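Local coordinates for protein gluconokinase (Sinorhizobium meliloti, PDB 3T61) that probably catalyses the ATP-dependent phosphorylation of D-gluconate, giving 6-phospho-D-gluconate and ADP, at residues S20-G25 / E81-R86; G35-E40 / E168-A173; K103-A108 / E154-A159. All coordinates share one frame; numbering follows the deposited sequence.

In the fold
Contacts 1 and 2 rest mainly on apolar packing, contact 1 with one buried serine, whereas contact 3 is a polar contact at the surface. Contact 1 is buried, where the central strand 21-24 meets helix 69-83; contact 2, partly buried, joins helices 31-42 and 166-187 over the opposite face of the same parallel sheet. The two meet where Val23 packs on Gly35. Contact 3 links helix 98-106 to the loop before edge strand 157-161 through a salt bridge and a water. It lies about 9 Å from contact 1 and about 18 Å from contact 2, centre to centre, and touches contact 1 where Ala84 meets Ser107 and Leu83 meets Leu104, and contact 2 where Ala173 meets Val158.

Contact 1 of 3, residues S20-G25 / E81-R86; sequences SIVVMG and ERLASR
Ser20 and Val22 meet Leu83 where helix 69-83 packs on the central strand of a parallel five-stranded sheet, the core of a P-loop kinase fold. Strand 21-24 leads into what fits a Walker A loop, whose pattern begins at Gly25. The backbones of the two segments come nearest at Ser20 and Leu83, with their CA atoms 6.2 Å apart. Leu83 supplies both of its methyls. Its CG stands beside the backbone N and opposite the carbonyl carbon (chi1 -69°), and from there the isobutyl group reaches to the strand. CD1 lies 3.6 Å from CG2 of Val22, and CD2 also touches this methyl, at 4.0 Å, so one valine methyl is met by both ends of the leucine fork. The two side chains cross at about a right angle, branch against branch. Val22 holds CG1 anti to its backbone N (chi1 171°), which leaves CG2 on the N side, the branch that takes the contact. CD2 of Leu83 has a second neighbour in Ser20, whose CB approaches to 3.7 Å, so it touches both Ser20 and Val22.

Around this contact, Val91 of strand 90-92 touches Leu83, while Phe114 and Leu112 touch Val22. On the reverse face of the sheet, Val23 packs on Lys31 and Val34 of helix 31-42. The one polar side chain among the three that touch is that of Ser20, buried in an otherwise apolar contact: its OG lies 3.7 Å from Leu83 O without bonding to it, and is instead hydrogen-bonded to the backbone N of Val89, which satisfies it.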
loop_
_atom_site.group_PDB
_atom_site.type_symbol
_atom_site.label_atom_id
_atom_site.label_comp_id
_atom_site.label_asym_id
_atom_site.label_seq_id
_atom_site.Cartn_x
_atom_site.Cartn_y
_atom_site.Cartn_z
ATOM N N SER A 20 17.524 18.131 2.111
ATOM C CA SER A 20 16.367 17.301 1.817
ATOM C C SER A 20 15.088 17.828 2.470
ATOM O O SER A 20 15.126 18.418 3.550
ATOM C CB SER A 20 16.641 15.858 2.251
ATOM O OG SER A 20 17.452 15.201 1.290
ATOM N N ILE A 21 13.961 17.611 1.800
ATOM C CA ILE A 21 12.667 18.073 2.294
ATOM C C ILE A 21 11.662 16.932 2.460
ATOM O O ILE A 21 11.464 16.139 1.541
ATOM C CB ILE A 21 12.001 19.076 1.308
ATOM C CG1 ILE A 21 12.975 20.179 0.903
ATOM C CG2 ILE A 21 10.740 19.656 1.935
ATOM C CD1 ILE A 21 13.443 21.019 2.044
ATOM N N VAL A 22 11.025 16.857 3.624
ATOM C CA VAL A 22 9.991 15.859 3.840
ATOM C C VAL A 22 8.639 16.587 3.877
ATOM O O VAL A 22 8.465 17.528 4.656
ATOM C CB VAL A 22 10.154 15.117 5.181
ATOM C CG1 VAL A 22 8.904 14.255 5.441
ATOM C CG2 VAL A 22 11.402 14.230 5.161
ATOM N N VAL A 23 7.697 16.183 3.028
ATOM C CA VAL A 23 6.363 16.788 3.049
ATOM C C VAL A 23 5.531 15.790 3.848
ATOM O O VAL A 23 5.310 14.666 3.402
ATOM C CB VAL A 23 5.778 16.968 1.621
ATOM C CG1 VAL A 23 4.435 17.722 1.688
ATOM C CG2 VAL A 23 6.767 17.742 0.749
HETATM N N MSE A 24 5.104 16.203 5.041
HETATM C CA MSE A 24 4.343 15.357 5.953
HETATM C C MSE A 24 2.879 15.768 6.101
HETATM O O MSE A 24 2.419 16.724 5.481
HETATM C CB MSE A 24 5.006 15.358 7.336
HETATM C CG MSE A 24 4.927 16.722 8.018
HETATM SE SE MSE A 24 5.654 16.739 9.772
HETATM C CE MSE A 24 4.169 15.865 10.629
ATOM N N GLY A 25 2.159 15.034 6.945
ATOM C CA GLY A 25 0.750 15.305 7.150
ATOM C C GLY A 25 -0.017 14.000 7.009
ATOM O O GLY A 25 0.502 13.051 6.403
ATOM N N GLU A 81 17.191 6.368 4.955
ATOM C CA GLU A 81 18.309 6.085 4.051
ATOM C C GLU A 81 18.269 6.944 2.783
ATOM O O GLU A 81 19.314 7.350 2.286
ATOM C CB GLU A 81 18.339 4.597 3.665
ATOM C CG GLU A 81 18.611 3.620 4.820
ATOM C CD GLU A 81 20.020 3.726 5.403
ATOM O OE1 GLU A 81 20.911 4.297 4.742
ATOM O OE2 GLU A 81 20.238 3.228 6.530
ATOM N N ARG A 82 17.077 7.220 2.256
ATOM C CA ARG A 82 16.955 8.047 1.051
ATOM C C ARG A 82 17.318 9.502 1.370
ATOM O O ARG A 82 17.915 10.204 0.551
ATOM C CB ARG A 82 15.527 8.002 0.498
ATOM C CG ARG A 82 15.007 6.618 0.157
ATOM C CD ARG A 82 15.756 5.998 -1.009
ATOM N NE ARG A 82 15.153 4.731 -1.423
ATOM C CZ ARG A 82 15.078 3.638 -0.662
ATOM N NH1 ARG A 82 15.573 3.629 0.575
ATOM N NH2 ARG A 82 14.490 2.548 -1.136
ATOM N N LEU A 83 16.956 9.946 2.569
ATOM C CA LEU A 83 17.227 11.312 2.990
ATOM C C LEU A 83 18.714 11.541 3.269
ATOM O O LEU A 83 19.179 12.685 3.299
ATOM C CB LEU A 83 16.393 11.650 4.239
ATOM C CG LEU A 83 14.871 11.766 4.031
ATOM C CD1 LEU A 83 14.152 11.895 5.370
ATOM C CD2 LEU A 83 14.575 12.963 3.142
ATOM N N ALA A 84 19.458 10.454 3.451
ATOM C CA ALA A 84 20.886 10.540 3.742
ATOM C C ALA A 84 21.793 10.734 2.528
ATOM O O ALA A 84 22.995 10.934 2.682
ATOM C CB ALA A 84 21.330 9.305 4.520
ATOM N N SER A 85 21.235 10.672 1.327
ATOM C CA SER A 85 22.046 10.847 0.127
ATOM C C SER A 85 22.740 12.211 0.135
ATOM O O SER A 85 22.351 13.112 0.886
ATOM C CB SER A 85 21.176 10.705 -1.128
ATOM O OG SER A 85 20.134 11.665 -1.161
ATOM N N ARG A 86 23.777 12.356 -0.687
ATOM C CA ARG A 86 24.509 13.618 -0.772
ATOM C C ARG A 86 23.599 14.721 -1.298
ATOM O O ARG A 86 23.326 15.704 -0.604
ATOM C CB ARG A 86 25.718 13.488 -1.705
ATOM C CG ARG A 86 26.957 12.854 -1.092
ATOM C CD ARG A 86 28.142 13.041 -2.032
ATOM N NE ARG A 86 29.407 12.591 -1.458
ATOM C CZ ARG A 86 30.589 12.738 -2.051
ATOM N NH1 ARG A 86 30.669 13.325 -3.239
ATOM N NH2 ARG A 86 31.692 12.300 -1.458
#

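Contact 2 of 3, residues G35-E40 / E168-A173; sequences GEAIAE and EIVREA
Ala37 and Ile38 meet Val170 and Ala173 in a helix-helix packing on one face of the parallel sheet, joining helix 31-42, which follows the probable P-loop, to the C-terminal helix 166-187. The axes of the two short segments pass 9.8 Å apart and cross at -50°, a common angle for packed helices in globular proteins. The backbones come nearest at Ile38 and Val170, whose CA atoms are 6.6 Å apart. Val170 turns both methyls to Ala37: CG2 lies 3.6 Å from Ala37 CB and CG1 lies 3.9 Å from it, so the single alanine methyl faces the whole valine fork.

One turn further along the C-terminal helix, Ile38 meets Ala173 by its tip alone, with CD1 3.6 Å from Ala173 CB. CG1 beside the backbone N (chi1 -64°) and a second turn at chi2 (-78°) bring CD1 to the partner helix. Ile38 also touches Leu174 and Leu177, while Ala173 packs on Val115 of strand 113-118, which ties the pair to the sheet.

Charges stay off the interface: the CB of Arg171 points away from helix 31-42, and neither Glu168 nor Glu172 touches that helix segment. With no hydrogen bond between the two segments, their hold on each other rests on the fit of methyl groups, in which each helix offers an alanine methyl to a branched side chain of the other.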
loop_
_atom_site.group_PDB
_atom_site.type_symbol
_atom_site.label_atom_id
_atom_site.label_comp_id
_atom_site.label_asym_id
_atom_site.label_seq_id
_atom_site.Cartn_x
_atom_site.Cartn_y
_atom_site.Cartn_z
ATOM N N GLY A 35 4.561 17.627 -2.700
ATOM C CA GLY A 35 5.931 17.147 -2.769
ATOM C C GLY A 35 6.487 17.185 -4.180
ATOM O O GLY A 35 7.638 17.569 -4.399
ATOM N N GLU A 36 5.670 16.794 -5.150
ATOM C CA GLU A 36 6.128 16.792 -6.527
ATOM C C GLU A 36 6.349 18.213 -7.034
ATOM O O GLU A 36 7.353 18.489 -7.687
ATOM C CB GLU A 36 5.135 16.025 -7.403
ATOM C CG GLU A 36 5.035 14.565 -6.979
ATOM C CD GLU A 36 3.991 13.771 -7.734
ATOM O OE1 GLU A 36 2.818 14.206 -7.774
ATOM O OE2 GLU A 36 4.342 12.699 -8.276
ATOM N N ALA A 37 5.431 19.119 -6.716
ATOM C CA ALA A 37 5.569 20.510 -7.146
ATOM C C ALA A 37 6.829 21.132 -6.525
ATOM O O ALA A 37 7.604 21.770 -7.225
ATOM C CB ALA A 37 4.313 21.315 -6.762
ATOM N N ILE A 38 7.030 20.941 -5.220
ATOM C CA ILE A 38 8.212 21.456 -4.532
ATOM C C ILE A 38 9.480 20.929 -5.225
ATOM O O ILE A 38 10.391 21.694 -5.554
ATOM C CB ILE A 38 8.285 20.985 -3.048
ATOM C CG1 ILE A 38 7.109 21.530 -2.233
ATOM C CG2 ILE A 38 9.626 21.411 -2.437
ATOM C CD1 ILE A 38 7.244 22.972 -1.816
ATOM N N ALA A 39 9.528 19.613 -5.422
ATOM C CA ALA A 39 10.669 18.959 -6.057
ATOM C C ALA A 39 10.965 19.537 -7.436
ATOM O O ALA A 39 12.113 19.834 -7.768
ATOM C CB ALA A 39 10.415 17.471 -6.171
ATOM N N GLU A 40 9.928 19.694 -8.245
ATOM C CA GLU A 40 10.134 20.227 -9.572
ATOM C C GLU A 40 10.679 21.652 -9.496
ATOM O O GLU A 40 11.617 22.005 -10.210
ATOM C CB GLU A 40 8.831 20.197 -10.357
ATOM C CG GLU A 40 9.002 20.617 -11.793
ATOM C CD GLU A 40 7.776 20.333 -12.632
ATOM O OE1 GLU A 40 6.682 20.821 -12.275
ATOM O OE2 GLU A 40 7.910 19.622 -13.650
ATOM N N GLU A 168 -1.385 27.766 -4.257
ATOM C CA GLU A 168 -1.093 28.654 -3.140
ATOM C C GLU A 168 -0.364 27.873 -2.064
ATOM O O GLU A 168 0.545 28.397 -1.419
ATOM C CB GLU A 168 -2.380 29.238 -2.543
ATOM C CG GLU A 168 -3.096 30.273 -3.403
ATOM C CD GLU A 168 -2.228 31.472 -3.750
ATOM O OE1 GLU A 168 -1.474 31.970 -2.884
ATOM O OE2 GLU A 168 -2.312 31.931 -4.900
ATOM N N ILE A 169 -0.775 26.625 -1.858
ATOM C CA ILE A 169 -0.130 25.790 -0.853
ATOM C C ILE A 169 1.348 25.615 -1.206
ATOM O O ILE A 169 2.220 25.671 -0.338
ATOM C CB ILE A 169 -0.791 24.392 -0.755
ATOM C CG1 ILE A 169 -2.233 24.516 -0.256
ATOM C CG2 ILE A 169 -0.002 23.508 0.202
ATOM C CD1 ILE A 169 -3.031 23.219 -0.391
ATOM N N VAL A 170 1.628 25.416 -2.487
ATOM C CA VAL A 170 3.002 25.230 -2.938
ATOM C C VAL A 170 3.833 26.508 -2.820
ATOM O O VAL A 170 4.959 26.481 -2.306
ATOM C CB VAL A 170 3.019 24.714 -4.386
ATOM C CG1 VAL A 170 4.422 24.745 -4.940
ATOM C CG2 VAL A 170 2.451 23.296 -4.422
ATOM N N ARG A 171 3.274 27.625 -3.282
ATOM C CA ARG A 171 3.969 28.909 -3.212
ATOM C C ARG A 171 4.326 29.212 -1.765
ATOM O O ARG A 171 5.435 29.665 -1.479
ATOM C CB ARG A 171 3.096 30.036 -3.775
ATOM C CG ARG A 171 3.731 31.421 -3.672
ATOM C CD ARG A 171 2.746 32.520 -4.078
ATOM N NE ARG A 171 1.523 32.470 -3.281
ATOM C CZ ARG A 171 1.425 32.861 -2.014
ATOM N NH1 ARG A 171 2.483 33.348 -1.381
ATOM N NH2 ARG A 171 0.269 32.737 -1.370
ATOM N N GLU A 172 3.395 28.949 -0.849
ATOM C CA GLU A 172 3.647 29.200 0.568
ATOM C C GLU A 172 4.689 28.252 1.167
ATOM O O GLU A 172 5.515 28.660 1.988
ATOM C CB GLU A 172 2.338 29.119 1.364
ATOM C CG GLU A 172 1.379 30.265 1.062
ATOM C CD GLU A 172 -0.046 29.964 1.461
ATOM O OE1 GLU A 172 -0.251 29.438 2.570
ATOM O OE2 GLU A 172 -0.965 30.269 0.666
ATOM N N ALA A 173 4.655 26.984 0.768
ATOM C CA ALA A 173 5.619 26.013 1.285
ATOM C C ALA A 173 7.026 26.432 0.843
ATOM O O ALA A 173 7.966 26.396 1.627
ATOM C CB ALA A 173 5.289 24.615 0.761
#

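Contact 3 of 3, residues K103-A108 / E154-A159; sequences KLRESA and EVRTVA
Arg105 reaches from helix 98-106 to Glu154, its NH2 giving a straight hydrogen bond of 2.8 Å to Glu154 OE1 (170° at the hydrogen) within a salt bridge. The oxygen lies in the guanidinium plane and uses its anti lone pair, yet the carboxylate is turned 84° against that plane; NH1 adds a weak bond to the same OE1. Val155 CG2 lies over one guanidinium face, 3.8 Å from Arg105 NE. This NE donates to a water 2.9 Å away, which in turn donates to Val155 O. The carbonyl also accepts from Thr157 OG1, at 2.8 Å and from above its plane. An extended chain from CG to NE carries the guanidinium this far.

Farther out, Asp102 pairs with Arg105 NH1, while Arg98 and Arg101 hold Glu154 OE2. Were Arg105 an alanine, Glu154 OE1 would probably lose its straight, in-plane partner, the bridging water its NE donor and Asp102 its arginine mate, while Arg98 and Arg101 still held the carboxylate. Arg105 also packs on Phe114 of strand 113-118, and the contact ties helix 98-106 to the loop leading into the neighbouring strand 157-161, outermost in this chain's sheet, where Arg156 touches Leu180 of helix 166-187.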
loop_
_atom_site.group_PDB
_atom_site.type_symbol
_atom_site.label_atom_id
_atom_site.label_comp_id
_atom_site.label_asym_id
_atom_site.label_seq_id
_atom_site.Cartn_x
_atom_site.Cartn_y
_atom_site.Cartn_z
ATOM N N LYS A 103 14.182 10.878 14.385
ATOM C CA LYS A 103 15.030 9.858 13.776
ATOM C C LYS A 103 15.429 10.277 12.375
ATOM O O LYS A 103 16.608 10.236 12.018
ATOM C CB LYS A 103 14.315 8.509 13.707
ATOM C CG LYS A 103 14.865 7.487 14.672
ATOM C CD LYS A 103 16.356 7.241 14.444
ATOM C CE LYS A 103 16.914 6.340 15.530
ATOM N NZ LYS A 103 18.374 6.088 15.396
ATOM N N LEU A 104 14.445 10.682 11.581
ATOM C CA LEU A 104 14.706 11.117 10.217
ATOM C C LEU A 104 15.747 12.251 10.175
ATOM O O LEU A 104 16.578 12.315 9.258
ATOM C CB LEU A 104 13.395 11.563 9.556
ATOM C CG LEU A 104 12.359 10.468 9.264
ATOM C CD1 LEU A 104 11.204 11.059 8.489
ATOM C CD2 LEU A 104 13.006 9.337 8.447
ATOM N N ARG A 105 15.701 13.141 11.165
ATOM C CA ARG A 105 16.654 14.251 11.250
ATOM C C ARG A 105 18.076 13.738 11.458
ATOM O O ARG A 105 19.027 14.320 10.945
ATOM C CB ARG A 105 16.288 15.200 12.398
ATOM C CG ARG A 105 15.228 16.232 12.054
ATOM C CD ARG A 105 14.664 16.879 13.313
ATOM N NE ARG A 105 13.437 17.602 13.008
ATOM C CZ ARG A 105 12.325 17.535 13.727
ATOM N NH1 ARG A 105 12.269 16.777 14.812
ATOM N NH2 ARG A 105 11.264 18.226 13.349
ATOM N N GLU A 106 18.223 12.647 12.207
ATOM C CA GLU A 106 19.547 12.073 12.452
ATOM C C GLU A 106 20.191 11.564 11.165
ATOM O O GLU A 106 21.395 11.362 11.117
ATOM C CB GLU A 106 19.471 10.915 13.451
ATOM C CG GLU A 106 18.815 11.271 14.761
ATOM C CD GLU A 106 18.983 10.195 15.817
ATOM O OE1 GLU A 106 18.984 8.999 15.464
ATOM O OE2 GLU A 106 19.101 10.549 17.009
ATOM N N SER A 107 19.389 11.352 10.129
ATOM C CA SER A 107 19.916 10.862 8.860
ATOM C C SER A 107 20.520 12.003 8.054
ATOM O O SER A 107 21.124 11.790 7.007
ATOM C CB SER A 107 18.809 10.179 8.051
ATOM O OG SER A 107 18.299 9.050 8.745
ATOM N N ALA A 108 20.347 13.218 8.555
ATOM C CA ALA A 108 20.876 14.413 7.910
ATOM C C ALA A 108 20.864 15.530 8.955
ATOM O O ALA A 108 20.182 16.543 8.788
ATOM C CB ALA A 108 20.006 14.785 6.718
ATOM N N GLU A 154 8.894 22.656 16.201
ATOM C CA GLU A 154 10.098 21.876 15.936
ATOM C C GLU A 154 10.933 22.617 14.899
ATOM O O GLU A 154 10.414 23.441 14.147
ATOM C CB GLU A 154 9.724 20.470 15.441
ATOM C CG GLU A 154 9.111 19.594 16.534
ATOM C CD GLU A 154 8.513 18.299 16.011
ATOM O OE1 GLU A 154 8.983 17.802 14.967
ATOM O OE2 GLU A 154 7.582 17.769 16.658
ATOM N N VAL A 155 12.227 22.317 14.862
ATOM C CA VAL A 155 13.150 22.975 13.946
ATOM C C VAL A 155 12.874 22.799 12.461
ATOM O O VAL A 155 12.333 21.786 12.032
ATOM C CB VAL A 155 14.606 22.527 14.228
ATOM C CG1 VAL A 155 15.001 22.940 15.630
ATOM C CG2 VAL A 155 14.740 21.009 14.057
ATOM N N ARG A 156 13.263 23.808 11.686
ATOM C CA ARG A 156 13.115 23.819 10.234
ATOM C C ARG A 156 11.811 23.185 9.737
ATOM O O ARG A 156 11.819 22.316 8.858
ATOM C CB ARG A 156 14.324 23.116 9.597
ATOM C CG ARG A 156 15.677 23.771 9.929
ATOM C CD ARG A 156 16.843 22.995 9.319
ATOM N NE ARG A 156 16.893 21.619 9.815
ATOM C CZ ARG A 156 17.331 21.266 11.021
ATOM N NH1 ARG A 156 17.771 22.187 11.866
ATOM N NH2 ARG A 156 17.311 19.992 11.391
ATOM N N THR A 157 10.695 23.650 10.296
ATOM C CA THR A 157 9.370 23.157 9.944
ATOM C C THR A 157 8.465 24.280 9.431
ATOM O O THR A 157 8.287 25.302 10.094
ATOM C CB THR A 157 8.689 22.504 11.166
ATOM O OG1 THR A 157 9.539 21.479 11.694
ATOM C CG2 THR A 157 7.350 21.890 10.775
ATOM N N VAL A 158 7.899 24.075 8.247
ATOM C CA VAL A 158 6.994 25.030 7.629
ATOM C C VAL A 158 5.601 24.388 7.600
ATOM O O VAL A 158 5.421 23.288 7.060
ATOM C CB VAL A 158 7.434 25.355 6.186
ATOM C CG1 VAL A 158 6.503 26.381 5.557
ATOM C CG2 VAL A 158 8.856 25.867 6.191
ATOM N N ALA A 159 4.626 25.063 8.205
ATOM C CA ALA A 159 3.258 24.554 8.250
ATOM C C ALA A 159 2.402 25.294 7.241
ATOM O O ALA A 159 2.507 26.518 7.108
ATOM C CB ALA A 159 2.672 24.717 9.659
HETATM O O HOH W 1 13.628 19.435 10.805
#